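Local coordinates for protein phosphoserine aminotransferase SerC (Cytophaga hutchinsonii ATCC 33406, PDB 3FFR) that probably catalyses the pyridoxal-phosphate-dependent transamination that forms phosphoserine in serine biosynthesis, as expected of a phosphoserine aminotransferase, at residues A[146-149]-A[150-153]; A[232-235]-A[236-239]; A[316-320]-A[321-325]. All blocks are in the same frame, centred on the assembly; numbering follows the deposited sequence.

How the contacts relate
All three contacts are local and sit at helix ends: contact 1 at the start of helix 149-152, contacts 2 and 3 at the ends of helices 228-235 and 311-318. They follow one another along the chain without touching. Contact 1 lies about 32 Å from contact 2 and about 34 Å from contact 3, centre to centre; contacts 2 and 3 are about 45 Å apart and on opposite sides of the chain's centre. Contacts 1 and 2 pack against the seven-stranded sheet, contact 3 belongs to the five-stranded one. None supplies the serine pocket of Gly-11, Phe-94, cofactor-bearing Lys-191 and Tyr-329. The Gln-239 side chain of contact 2 is about 7 Å from a bound serine.

Contact 1 of 3, residues A[146-149]-A[150-153]; sequences SMPV and EDIN
Ile-152 folds back over the loop that leads into its own short helix and meets Met-147 and Val-149. Its CB lies 3.4 Å from Val-149 O. Next along the chain, CG1 packs against the selenium of Met-147, a selenomethionine, with SE and Ile-152 CG1 3.7 Å apart. The terminal methyl CD1 comes 3.3 Å from Met-147 O, a buried carbonyl for which no polar partner is found. With CG1 set anti to the carbonyl carbon (chi1 -72°), the longer branch runs back toward the helix start, where the long, unbranched selenoether chain of Met-147, bent at its end, lets SE lie against it.

Pro-148 is the N-cap, and its carbonyl opens the helix by accepting Ile-152 N at 3.0 Å in a nearly straight bond, supplemented by a weak one from Asp-151 N. A proline is well placed here, since the N-H it lacks would come too early for a bond inside the helix. Asp-151 sets CB against Met-147 CG, and its carboxylate OD1 makes a salt bridge with Lys-296.

One residue on, the next i-to-i+4 bond runs from Asn-153 N to Val-149 O at 2.8 Å. Asn-153 CG lies 3.2 Å from Val-149 O without a side-chain hydrogen bond to it, and Asn-153 ND2 is 3.7 Å from Val-149 CG1. Replaced by an alanine, the residue would probably leave that methyl without its amide neighbour and give up the touch on Lys-181. Met-147 and Ile-152 both rest on Leu-136 of strand 133-137, Ile-152 also on Ile-182, seating the single turn against the large sheet.

Contact 2 of 3, residues A[232-235]-A[236-239]; sequences LEKA and RVNQ
Leu-232 lies against one face of the guanidinium of Arg-236, one helical turn away. Its CG sits over the centre of that face, 3.7 Å from Arg-236 CZ, and both methyls lie against the same face: CD2 is 3.8 Å from Arg-236 NH1, and CD1 is nearest to NE. The arginine reaches this spot because its chain is extended from CG to NE (chi2 173°), which draws the aliphatic stem past Leu-232 O and lays a face, rather than a polar N-H edge, on the hydrocarbon. A leucine suits such a place by offering a broad apolar pad.

On another side of the helix, Lys-234 CB approaches Gln-239 O to 3.3 Å, and its CD passes 3.9 Å from Gln-239 OE1. That amide is held from outside, OE1 by Arg-37 and NE2 by Glu-42, while Lys-234 NZ bonds to a polyethylene glycol molecule, probably from the crystallisation liquor.

The backbone sets these groups in place. Lys-234 O is gripped twice, by Val-237 N and by Gln-239 N (2.9 Å), which arrive from opposite faces of its carbonyl plane. Asn-238 N closes on Ala-235 O at 3.0 Å. A small residue suits Ala-235, which is buried against Tyr-45 of helix 39-55 and Leu-65 of strand 62-67.

Asn-238 has a positive phi (60°), a conformation asparagine tolerates better than most residues, and it is the C-prime residue of a Schellman motif, a common way to end an alpha-helix, defined here by the bonds from Gln-239 N to Lys-234 O and from Asn-238 N to Ala-235 O.

Contact 3 of 3, residues A[316-320]-A[321-325]; sequences KILEP and FDMAV
Leu-318 and Val-325 bring the apolar part of this contact together: Leu-318 CD1 meets Val-325 CG1 at 3.9 Å, the two side chains crossing at about a right angle. The other methyl, CD2, looks toward CE of the selenomethionine Met-323 at 4.4 Å, so the branched leucine serves both neighbours, one with each methyl. Thr-356 of helix 347-360 touches Leu-318, Met-323 and Phe-321.

Backbone hydrogen bonds turn the chain. Leu-318 O takes Phe-321 N at 2.9 Å and, weakly, Met-323 N; Glu-319 O takes Asp-322 N. Pro-320 has no N-H to offer Lys-316 O, which suits a residue where the helix gives out. The chain thus passes from helix 311-318 through a 3-10 turn into strand 323-327, a helix-to-strand connection in the five-stranded sheet, where Ala-324 pairs with Ile-6 and Phe-8. Asp-322 has a positive phi (55°), which helps swing the chain round into that strand. Farther along, Asn-315 OD1 accepts Val-325 N.

The aromatic contact is made at an edge. Phe-321 CG is anti to the carbonyl carbon (chi1 -66°), which turns the ring back toward Ile-317 O; that oxygen lies in the ring plane, 3.4 Å from Phe-321 CD2, and so meets ring hydrogens rather than the pi face.

A water bridges the turn, donating to Glu-319 O at 2.8 Å and to Asp-322 OD1 at 2.9 Å.

Contact 1 of 3, residues A[146-149]-A[150-153]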
loop_
_atom_site.group_PDB
_atom_site.type_symbol
_atom_site.label_atom_id
_atom_site.label_comp_id
_atom_site.label_asym_id
_atom_site.label_seq_id
_atom_site.Cartn_x
_atom_site.Cartn_y
_atom_site.Cartn_z
ATOM N N SER A 146 -23.962 -2.024 -13.571
ATOM C CA SER A 146 -22.917 -1.468 -14.438
ATOM C C SER A 146 -23.412 -0.287 -15.226
ATOM O O SER A 146 -24.605 -0.094 -15.422
ATOM C CB SER A 146 -22.389 -2.508 -15.429
ATOM O OG SER A 146 -21.814 -3.653 -14.805
HETATM N N MSE A 147 -22.449 0.518 -15.646
HETATM C CA MSE A 147 -22.653 1.591 -16.638
HETATM C C MSE A 147 -21.866 1.150 -17.879
HETATM O O MSE A 147 -20.646 1.342 -17.947
HETATM C CB MSE A 147 -22.153 2.945 -16.192
HETATM C CG MSE A 147 -22.487 3.987 -17.226
HETATM SE SE MSE A 147 -21.882 5.778 -16.795
HETATM C CE MSE A 147 -23.445 6.408 -15.776
ATOM N N PRO A 148 -22.544 0.524 -18.850
ATOM C CA PRO A 148 -21.842 0.031 -20.037
ATOM C C PRO A 148 -21.070 1.117 -20.781
ATOM O O PRO A 148 -21.396 2.283 -20.683
ATOM C CB PRO A 148 -22.957 -0.504 -20.894
ATOM C CG PRO A 148 -23.973 -0.951 -19.931
ATOM C CD PRO A 148 -23.968 0.122 -18.871
ATOM N N VAL A 149 -20.050 0.690 -21.515
ATOM C CA VAL A 149 -19.166 1.623 -22.223
ATOM C C VAL A 149 -19.940 2.570 -23.131
ATOM O O VAL A 149 -19.626 3.755 -23.210
ATOM C CB VAL A 149 -18.026 0.867 -22.956
ATOM C CG1 VAL A 149 -17.238 1.795 -23.897
ATOM C CG2 VAL A 149 -17.060 0.236 -21.902
ATOM N N GLU A 150 -20.996 2.067 -23.771
ATOM C CA GLU A 150 -21.767 2.907 -24.683
ATOM C C GLU A 150 -22.406 4.060 -23.918
ATOM O O GLU A 150 -22.549 5.164 -24.440
ATOM C CB GLU A 150 -22.827 2.113 -25.481
ATOM C CG GLU A 150 -23.905 1.444 -24.650
ATOM C CD GLU A 150 -24.904 0.681 -25.512
ATOM O OE1 GLU A 150 -24.847 0.833 -26.757
ATOM O OE2 GLU A 150 -25.741 -0.055 -24.941
ATOM N N ASP A 151 -22.758 3.803 -22.667
ATOM C CA ASP A 151 -23.366 4.854 -21.817
ATOM C C ASP A 151 -22.265 5.803 -21.311
ATOM O O ASP A 151 -22.415 7.030 -21.270
ATOM C CB ASP A 151 -24.167 4.258 -20.661
ATOM C CG ASP A 151 -25.486 3.579 -21.110
ATOM O OD1 ASP A 151 -25.962 3.774 -22.253
ATOM O OD2 ASP A 151 -26.039 2.863 -20.267
ATOM N N ILE A 152 -21.136 5.218 -20.930
ATOM C CA ILE A 152 -19.978 6.023 -20.482
ATOM C C ILE A 152 -19.596 7.042 -21.565
ATOM O O ILE A 152 -19.262 8.207 -21.300
ATOM C CB ILE A 152 -18.764 5.106 -20.160
ATOM C CG1 ILE A 152 -19.100 4.359 -18.851
ATOM C CG2 ILE A 152 -17.422 5.925 -20.031
ATOM C CD1 ILE A 152 -18.101 3.472 -18.268
ATOM N N ASN A 153 -19.663 6.569 -22.800
ATOM C CA ASN A 153 -19.229 7.352 -23.952
ATOM C C ASN A 153 -20.073 8.582 -24.222
ATOM O O ASN A 153 -19.681 9.437 -25.019
ATOM C CB ASN A 153 -19.183 6.492 -25.232
ATOM C CG ASN A 153 -18.004 5.539 -25.258
ATOM O OD1 ASN A 153 -17.080 5.656 -24.449
ATOM N ND2 ASN A 153 -18.024 4.598 -26.205
#

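Contact 2 of 3, residues A[232-235]-A[236-239]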
loop_
_atom_site.group_PDB
_atom_site.type_symbol
_atom_site.label_atom_id
_atom_site.label_comp_id
_atom_site.label_asym_id
_atom_site.label_seq_id
_atom_site.Cartn_x
_atom_site.Cartn_y
_atom_site.Cartn_z
ATOM N N LEU A 232 4.896 10.505 -11.873
ATOM C CA LEU A 232 5.222 10.468 -13.291
ATOM C C LEU A 232 6.719 10.480 -13.515
ATOM O O LEU A 232 7.252 9.727 -14.346
ATOM C CB LEU A 232 4.520 11.612 -14.043
ATOM C CG LEU A 232 4.430 11.559 -15.567
ATOM C CD1 LEU A 232 3.740 10.242 -16.042
ATOM C CD2 LEU A 232 3.652 12.800 -16.011
ATOM N N GLU A 233 7.397 11.300 -12.733
ATOM C CA GLU A 233 8.833 11.448 -12.843
ATOM C C GLU A 233 9.495 10.081 -12.601
ATOM O O GLU A 233 10.419 9.663 -13.326
ATOM C CB GLU A 233 9.297 12.485 -11.832
ATOM C CG GLU A 233 10.743 12.775 -11.829
ATOM C CD GLU A 233 11.082 13.838 -10.810
ATOM O OE1 GLU A 233 10.541 13.790 -9.669
ATOM O OE2 GLU A 233 11.884 14.728 -11.156
ATOM N N LYS A 234 9.003 9.388 -11.579
ATOM C CA LYS A 234 9.519 8.061 -11.235
ATOM C C LYS A 234 9.065 7.011 -12.259
ATOM O O LYS A 234 9.866 6.155 -12.673
ATOM C CB LYS A 234 9.187 7.663 -9.785
ATOM C CG LYS A 234 10.020 8.366 -8.781
ATOM C CD LYS A 234 11.441 7.901 -8.802
ATOM C CE LYS A 234 12.245 8.394 -7.633
ATOM N NZ LYS A 234 12.880 9.661 -7.889
ATOM N N ALA A 235 7.813 7.095 -12.725
ATOM C CA ALA A 235 7.282 6.120 -13.691
ATOM C C ALA A 235 8.130 6.093 -14.948
ATOM O O ALA A 235 8.345 5.040 -15.565
ATOM C CB ALA A 235 5.798 6.419 -14.067
ATOM N N ARG A 236 8.679 7.250 -15.273
ATOM C CA ARG A 236 9.501 7.403 -16.502
ATOM C C ARG A 236 10.867 6.695 -16.419
ATOM O O ARG A 236 11.510 6.426 -17.442
ATOM C CB ARG A 236 9.536 8.878 -16.935
ATOM C CG ARG A 236 8.126 9.225 -17.481
ATOM C CD ARG A 236 7.848 10.672 -17.838
ATOM N NE ARG A 236 6.593 10.731 -18.603
ATOM C CZ ARG A 236 5.973 11.846 -18.962
ATOM N NH1 ARG A 236 6.466 13.027 -18.605
ATOM N NH2 ARG A 236 4.847 11.775 -19.671
ATOM N N VAL A 237 11.255 6.324 -15.208
ATOM C CA VAL A 237 12.460 5.528 -14.966
ATOM C C VAL A 237 12.091 4.154 -14.363
ATOM O O VAL A 237 12.906 3.463 -13.757
ATOM C CB VAL A 237 13.540 6.264 -14.161
ATOM C CG1 VAL A 237 14.104 7.402 -15.031
ATOM C CG2 VAL A 237 13.026 6.784 -12.759
ATOM N N ASN A 238 10.842 3.773 -14.558
ATOM C CA ASN A 238 10.335 2.462 -14.102
ATOM C C ASN A 238 10.451 2.262 -12.607
ATOM O O ASN A 238 10.800 1.190 -12.117
ATOM C CB ASN A 238 11.038 1.324 -14.868
ATOM C CG ASN A 238 10.779 1.389 -16.352
ATOM O OD1 ASN A 238 11.705 1.554 -17.155
ATOM N ND2 ASN A 238 9.540 1.264 -16.728
ATOM N N GLN A 239 10.093 3.329 -11.892
ATOM C CA GLN A 239 10.110 3.352 -10.428
ATOM C C GLN A 239 8.876 4.059 -9.851
ATOM O O GLN A 239 8.068 4.631 -10.572
ATOM C CB GLN A 239 11.382 4.066 -9.940
ATOM C CG GLN A 239 12.676 3.403 -10.348
ATOM C CD GLN A 239 13.911 4.100 -9.789
ATOM O OE1 GLN A 239 13.820 4.858 -8.843
ATOM N NE2 GLN A 239 15.054 3.834 -10.370
#

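Contact 3 of 3, residues A[316-320]-A[321-325]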
loop_
_atom_site.group_PDB
_atom_site.type_symbol
_atom_site.label_atom_id
_atom_site.label_comp_id
_atom_site.label_asym_id
_atom_site.label_seq_id
_atom_site.Cartn_x
_atom_site.Cartn_y
_atom_site.Cartn_z
ATOM N N LYS A 316 -23.829 -22.417 3.998
ATOM C CA LYS A 316 -23.723 -23.619 4.862
ATOM C C LYS A 316 -23.934 -24.865 3.992
ATOM O O LYS A 316 -23.251 -25.870 4.129
ATOM C CB LYS A 316 -24.730 -23.570 6.017
ATOM N N ILE A 317 -24.876 -24.759 3.064
ATOM C CA ILE A 317 -25.171 -25.822 2.105
ATOM C C ILE A 317 -24.006 -26.037 1.125
ATOM O O ILE A 317 -23.668 -27.179 0.774
ATOM C CB ILE A 317 -26.493 -25.533 1.318
ATOM C CG1 ILE A 317 -27.687 -25.793 2.244
ATOM C CG2 ILE A 317 -26.572 -26.399 0.052
ATOM C CD1 ILE A 317 -29.017 -25.413 1.639
ATOM N N LEU A 318 -23.370 -24.931 0.721
ATOM C CA LEU A 318 -22.236 -24.988 -0.230
ATOM C C LEU A 318 -20.914 -25.436 0.387
ATOM O O LEU A 318 -20.014 -25.953 -0.294
ATOM C CB LEU A 318 -22.011 -23.610 -0.881
ATOM C CG LEU A 318 -23.076 -23.026 -1.805
ATOM C CD1 LEU A 318 -22.584 -21.663 -2.283
ATOM C CD2 LEU A 318 -23.350 -23.970 -2.979
ATOM N N GLU A 319 -20.819 -25.296 1.697
ATOM C CA GLU A 319 -19.567 -25.580 2.394
ATOM C C GLU A 319 -19.000 -26.984 2.118
ATOM O O GLU A 319 -17.813 -27.107 1.829
ATOM C CB GLU A 319 -19.687 -25.330 3.896
ATOM C CG GLU A 319 -18.342 -25.211 4.581
ATOM C CD GLU A 319 -18.474 -24.968 6.075
ATOM O OE1 GLU A 319 -19.576 -25.212 6.630
ATOM O OE2 GLU A 319 -17.472 -24.547 6.699
ATOM N N PRO A 320 -19.824 -28.041 2.234
ATOM C CA PRO A 320 -19.328 -29.397 1.990
ATOM C C PRO A 320 -18.843 -29.615 0.559
ATOM O O PRO A 320 -18.104 -30.585 0.275
ATOM C CB PRO A 320 -20.560 -30.286 2.255
ATOM C CG PRO A 320 -21.455 -29.467 3.097
ATOM C CD PRO A 320 -21.209 -28.042 2.740
ATOM N N PHE A 321 -19.261 -28.706 -0.311
ATOM C CA PHE A 321 -18.905 -28.733 -1.729
ATOM C C PHE A 321 -17.723 -27.806 -2.038
ATOM O O PHE A 321 -17.372 -27.582 -3.209
ATOM C CB PHE A 321 -20.080 -28.321 -2.587
ATOM C CG PHE A 321 -21.228 -29.282 -2.525
ATOM C CD1 PHE A 321 -21.266 -30.374 -3.377
ATOM C CD2 PHE A 321 -22.242 -29.109 -1.599
ATOM C CE1 PHE A 321 -22.323 -31.307 -3.314
ATOM C CE2 PHE A 321 -23.327 -30.039 -1.548
ATOM C CZ PHE A 321 -23.336 -31.128 -2.405
ATOM N N ASP A 322 -17.122 -27.295 -0.983
ATOM C CA ASP A 322 -15.942 -26.425 -1.121
ATOM C C ASP A 322 -16.141 -25.209 -2.016
ATOM O O ASP A 322 -15.333 -24.912 -2.916
ATOM C CB ASP A 322 -14.755 -27.226 -1.626
ATOM C CG ASP A 322 -14.028 -27.936 -0.500
ATOM O OD1 ASP A 322 -13.931 -27.364 0.620
ATOM O OD2 ASP A 322 -13.534 -29.042 -0.765
HETATM N N MSE A 323 -17.241 -24.526 -1.753
HETATM C CA MSE A 323 -17.567 -23.268 -2.440
HETATM C C MSE A 323 -18.257 -22.297 -1.495
HETATM O O MSE A 323 -18.843 -22.685 -0.483
HETATM C CB MSE A 323 -18.473 -23.511 -3.651
HETATM C CG MSE A 323 -17.822 -24.393 -4.726
HETATM SE SE MSE A 323 -18.932 -24.664 -6.276
HETATM C CE MSE A 323 -20.284 -25.805 -5.471
ATOM N N ALA A 324 -18.136 -21.021 -1.832
ATOM C CA ALA A 324 -18.833 -19.952 -1.106
ATOM C C ALA A 324 -19.134 -18.796 -2.049
ATOM O O ALA A 324 -18.378 -18.541 -2.974
ATOM C CB ALA A 324 -18.011 -19.452 0.088
ATOM N N VAL A 325 -20.266 -18.150 -1.816
ATOM C CA VAL A 325 -20.669 -16.942 -2.549
ATOM C C VAL A 325 -20.684 -15.777 -1.555
ATOM O O VAL A 325 -20.684 -15.966 -0.343
ATOM C CB VAL A 325 -22.051 -17.090 -3.227
ATOM C CG1 VAL A 325 -22.029 -18.301 -4.150
ATOM C CG2 VAL A 325 -23.176 -17.189 -2.212
HETATM O O HOH W 1 -15.485 -25.689 2.398
#